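Local coordinates for protein haloacid dehalogenase-like hydrolase (Bacteroides thetaiotaomicron, PDB 1YMQ) that probably acts as a magnesium-dependent sugar-phosphate phosphatase of the haloacid dehalogenase superfamily, at residues L5-D10 with L37-A42. Residues are numbered along the deposited sequence; the frame is centred on the assembly and turned at random.
With MG (magnesium ion), chain B; SO4 (sulfate ion), chain D.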
ATOM      1  N   LEU A   5      -4.990  -6.425 -13.057  1.00 13.71           N
ATOM      2  CA  LEU A   5      -5.774  -5.751 -12.068  1.00 12.17           C
ATOM      3  C   LEU A   5      -4.868  -5.483 -10.879  1.00 15.49           C
ATOM      4  O   LEU A   5      -4.129  -6.377 -10.458  1.00 15.13           O
ATOM      5  CB  LEU A   5      -6.940  -6.666 -11.593  1.00 11.76           C
ATOM      6  CG  LEU A   5      -7.815  -7.193 -12.733  1.00 11.43           C
ATOM      7  CD1 LEU A   5      -8.862  -8.153 -12.154  1.00 12.77           C
ATOM      8  CD2 LEU A   5      -8.529  -5.993 -13.486  1.00 12.23           C
ATOM      9  N   PHE A   6      -4.955  -4.272 -10.332  1.00 12.10           N
ATOM     10  CA  PHE A   6      -4.127  -3.943  -9.187  1.00 12.77           C
ATOM     11  C   PHE A   6      -5.040  -3.507  -8.047  1.00 10.71           C
ATOM     12  O   PHE A   6      -5.747  -2.497  -8.169  1.00 13.75           O
ATOM     13  CB  PHE A   6      -3.170  -2.789  -9.560  1.00 11.65           C
ATOM     14  CG  PHE A   6      -2.198  -3.205 -10.605  1.00 13.86           C
ATOM     15  CD1 PHE A   6      -2.510  -3.056 -11.964  1.00 10.71           C
ATOM     16  CD2 PHE A   6      -0.988  -3.744 -10.251  1.00 12.82           C
ATOM     17  CE1 PHE A   6      -1.568  -3.432 -12.930  1.00 14.61           C
ATOM     18  CE2 PHE A   6      -0.041  -4.129 -11.203  1.00 12.46           C
ATOM     19  CZ  PHE A   6      -0.337  -3.960 -12.564  1.00 12.54           C
ATOM     20  N   PHE A   7      -4.945  -4.225  -6.934  1.00 13.10           N
ATOM     21  CA  PHE A   7      -5.793  -3.942  -5.782  1.00 12.20           C
ATOM     22  C   PHE A   7      -5.039  -3.518  -4.547  1.00 12.25           C
ATOM     23  O   PHE A   7      -4.141  -4.218  -4.073  1.00 14.26           O
ATOM     24  CB  PHE A   7      -6.594  -5.212  -5.365  1.00 12.77           C
ATOM     25  CG  PHE A   7      -7.487  -5.733  -6.413  1.00 10.27           C
ATOM     26  CD1 PHE A   7      -7.080  -6.749  -7.266  1.00 12.80           C
ATOM     27  CD2 PHE A   7      -8.804  -5.224  -6.535  1.00 12.81           C
ATOM     28  CE1 PHE A   7      -7.965  -7.264  -8.255  1.00 15.71           C
ATOM     29  CE2 PHE A   7      -9.695  -5.711  -7.490  1.00 13.74           C
ATOM     30  CZ  PHE A   7      -9.298  -6.719  -8.356  1.00 15.26           C
ATOM     31  N   ASP A   8      -5.475  -2.410  -3.986  1.00 13.03           N
ATOM     32  CA  ASP A   8      -4.975  -1.978  -2.687  1.00 13.23           C
ATOM     33  C   ASP A   8      -5.630  -2.984  -1.701  1.00 13.97           C
ATOM     34  O   ASP A   8      -6.661  -3.602  -2.010  1.00 13.30           O
ATOM     35  CB  ASP A   8      -5.511  -0.576  -2.402  1.00 16.99           C
ATOM     36  CG  ASP A   8      -5.314  -0.190  -0.999  1.00 26.27           C
ATOM     37  OD1 ASP A   8      -6.294   0.297  -0.418  1.00 23.98           O
ATOM     38  OD2 ASP A   8      -4.175  -0.412  -0.496  1.00 25.45           O
ATOM     39  N   ILE A   9      -5.071  -3.147  -0.512  1.00 15.10           N
ATOM     40  CA  ILE A   9      -5.674  -4.107   0.424  1.00 16.62           C
ATOM     41  C   ILE A   9      -6.724  -3.473   1.334  1.00 17.21           C
ATOM     42  O   ILE A   9      -7.929  -3.695   1.163  1.00 15.28           O
ATOM     43  CB  ILE A   9      -4.593  -4.757   1.352  1.00 12.66           C
ATOM     44  CG1 ILE A   9      -3.623  -5.582   0.504  1.00 14.63           C
ATOM     45  CG2 ILE A   9      -5.277  -5.703   2.418  1.00 15.29           C
ATOM     46  CD1 ILE A   9      -2.387  -6.206   1.299  1.00 13.96           C
ATOM     47  N   ASP A  10      -6.259  -2.666   2.276  1.00 15.69           N
ATOM     48  CA  ASP A  10      -7.120  -2.084   3.296  1.00 20.08           C
ATOM     49  C   ASP A  10      -8.129  -1.055   2.805  1.00 17.80           C
ATOM     50  O   ASP A  10      -7.769   0.017   2.376  1.00 17.55           O
ATOM     51  CB  ASP A  10      -6.258  -1.513   4.437  1.00 24.65           C
ATOM     52  CG  ASP A  10      -5.322  -2.554   5.007  1.00 30.55           C
ATOM     53  OD1 ASP A  10      -5.811  -3.541   5.600  1.00 26.40           O
ATOM     54  OD2 ASP A  10      -4.094  -2.412   4.833  1.00 33.84           O
ATOM     55  N   LEU A  37      -7.112 -12.914 -16.371  1.00 18.17           N
ATOM     56  CA  LEU A  37      -6.605 -11.627 -15.866  1.00  9.92           C
ATOM     57  C   LEU A  37      -5.579 -11.892 -14.775  1.00 12.90           C
ATOM     58  O   LEU A  37      -5.748 -12.857 -13.993  1.00 14.83           O
ATOM     59  CB  LEU A  37      -7.732 -10.810 -15.286  1.00 17.01           C
ATOM     60  CG  LEU A  37      -8.501 -10.182 -16.472  1.00 27.40           C
ATOM     61  CD1 LEU A  37      -9.669 -11.087 -16.916  1.00 20.93           C
ATOM     62  CD2 LEU A  37      -8.995  -8.845 -16.068  1.00 24.93           C
ATOM     63  N   LYS A  38      -4.511 -11.091 -14.755  1.00 12.15           N
ATOM     64  CA  LYS A  38      -3.500 -11.232 -13.713  1.00 10.56           C
ATOM     65  C   LYS A  38      -3.960 -10.296 -12.586  1.00 14.66           C
ATOM     66  O   LYS A  38      -4.445  -9.165 -12.826  1.00 19.38           O
ATOM     67  CB  LYS A  38      -2.133 -10.828 -14.218  1.00 12.95           C
ATOM     68  CG  LYS A  38      -1.674 -11.663 -15.391  1.00 19.88           C
ATOM     69  CD  LYS A  38      -1.535 -13.163 -15.025  1.00 17.10           C
ATOM     70  CE  LYS A  38      -1.150 -13.947 -16.341  1.00 28.25           C
ATOM     71  NZ  LYS A  38      -1.402 -15.401 -16.209  1.00 18.75           N
ATOM     72  N   ILE A  39      -3.799 -10.782 -11.372  1.00 14.70           N
ATOM     73  CA  ILE A  39      -4.284 -10.088 -10.183  1.00 15.50           C
ATOM     74  C   ILE A  39      -3.109  -9.746  -9.324  1.00 15.32           C
ATOM     75  O   ILE A  39      -2.384 -10.653  -8.867  1.00 14.76           O
ATOM     76  CB  ILE A  39      -5.298 -11.014  -9.447  1.00 13.69           C
ATOM     77  CG1 ILE A  39      -6.573 -11.185 -10.307  1.00 14.26           C
ATOM     78  CG2 ILE A  39      -5.698 -10.402  -8.080  1.00 16.99           C
ATOM     79  CD1 ILE A  39      -7.554 -12.309  -9.763  1.00 18.47           C
ATOM     80  N   PHE A  40      -2.949  -8.437  -9.047  1.00 13.42           N
ATOM     81  CA  PHE A  40      -1.806  -8.005  -8.252  1.00 13.24           C
ATOM     82  C   PHE A  40      -2.212  -7.216  -7.024  1.00 14.41           C
ATOM     83  O   PHE A  40      -3.208  -6.502  -7.048  1.00 12.19           O
ATOM     84  CB  PHE A  40      -0.887  -7.118  -9.134  1.00 10.33           C
ATOM     85  CG  PHE A  40      -0.366  -7.837 -10.344  1.00  9.23           C
ATOM     86  CD1 PHE A  40      -0.909  -7.597 -11.619  1.00 12.46           C
ATOM     87  CD2 PHE A  40       0.626  -8.817 -10.210  1.00 14.22           C
ATOM     88  CE1 PHE A  40      -0.453  -8.323 -12.742  1.00 11.35           C
ATOM     89  CE2 PHE A  40       1.073  -9.552 -11.329  1.00  9.65           C
ATOM     90  CZ  PHE A  40       0.535  -9.299 -12.593  1.00 11.44           C
ATOM     91  N   ILE A  41      -1.465  -7.395  -5.943  1.00 11.49           N
ATOM     92  CA  ILE A  41      -1.723  -6.602  -4.730  1.00 12.52           C
ATOM     93  C   ILE A  41      -0.840  -5.345  -4.835  1.00 13.37           C
ATOM     94  O   ILE A  41       0.274  -5.439  -5.347  1.00 13.16           O
ATOM     95  CB  ILE A  41      -1.293  -7.433  -3.468  1.00 15.64           C
ATOM     96  CG1 ILE A  41      -2.218  -8.662  -3.305  1.00 16.05           C
ATOM     97  CG2 ILE A  41      -1.217  -6.535  -2.240  1.00 15.54           C
ATOM     98  CD1 ILE A  41      -3.723  -8.354  -3.118  1.00 12.88           C
ATOM     99  N   ALA A  42      -1.332  -4.174  -4.407  1.00 11.44           N
ATOM    100  CA  ALA A  42      -0.555  -2.930  -4.448  1.00 13.17           C
ATOM    101  C   ALA A  42      -0.901  -2.265  -3.124  1.00 13.88           C
ATOM    102  O   ALA A  42      -1.921  -1.597  -2.987  1.00 14.87           O
ATOM    103  CB  ALA A  42      -0.958  -2.028  -5.685  1.00 13.52           C
TER
HETATM  104 MG    MG B 262      -6.304   1.474   1.422  1.00 11.04          MG
HETATM  105  S   SO4 D 301      -3.064  -0.258   2.077  1.00 48.64           S
HETATM  106  O1  SO4 D 301      -3.243  -1.601   1.482  1.00 27.91           O
HETATM  107  O2  SO4 D 301      -4.428   0.397   2.222  1.00 37.47           O
HETATM  108  O3  SO4 D 301      -2.438  -0.453   3.440  1.00 43.24           O
HETATM  109  O4  SO4 D 301      -2.186   0.679   1.287  1.00 24.03           O
HETATM  110  O   HOH W   1      -7.118   2.949   3.066  1.00 24.40           O
HETATM  111  O   HOH W   2      -4.956   3.121   0.491  1.00 27.30           O
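Two neighbouring parallel strands of the Rossmann-like HAD core, joined through helix 23-34 in a beta-alpha-beta crossover, pair L5-F7 with I39-I41 and end at the magnesium site. Four backbone hydrogen bonds set the register: L5 N to K38 O, F40 N to L5 O (2.8 Å), F7 N to F40 O and A42 N to F7 O. Beyond them, D8 CA approaches A42 O at 3.1 Å in a CA-H...O contact.

F6 and F40 emerge on the same face and lie side by side. With CG beside the backbone N in both (chi1 -65° and -60°), their rings are inclined by only 25° but slid apart, so they barely overlap. F40 CD1 sits over one face of the F6 ring, 3.6 Å from CE2, while F6 CD2 reaches F40 CB. Were F6 replaced by an alanine, a gap would probably open beside F40, whose CB and CD1 would lose their aromatic neighbour. On the other face, F7 CE1 meets I39 CG2 at 3.9 Å, and L5 CD2 touches L37 CD2; farther along, I9 CD1 packs on I41 CG2.

Past the strand end, D8 OD1 (2.2 Å) and D10 O bind the magnesium ion, as does a sulfate oxygen. I9 N and D10 N both donate to sulfate O1, a placement consistent with a phosphate-binding pocket. D8 and D10 fit the HAD DxDx(T/V) motif; D211 completes the coordination, and K188 forms a salt bridge with D8 OD2 and a hydrogen bond with A42 O.

Helix 188-199 packs against F6 and F40, helix 23-34 against L5, F7, L37 and I39, and strands 206-210 and 64-67 flank the pair within the central sheet.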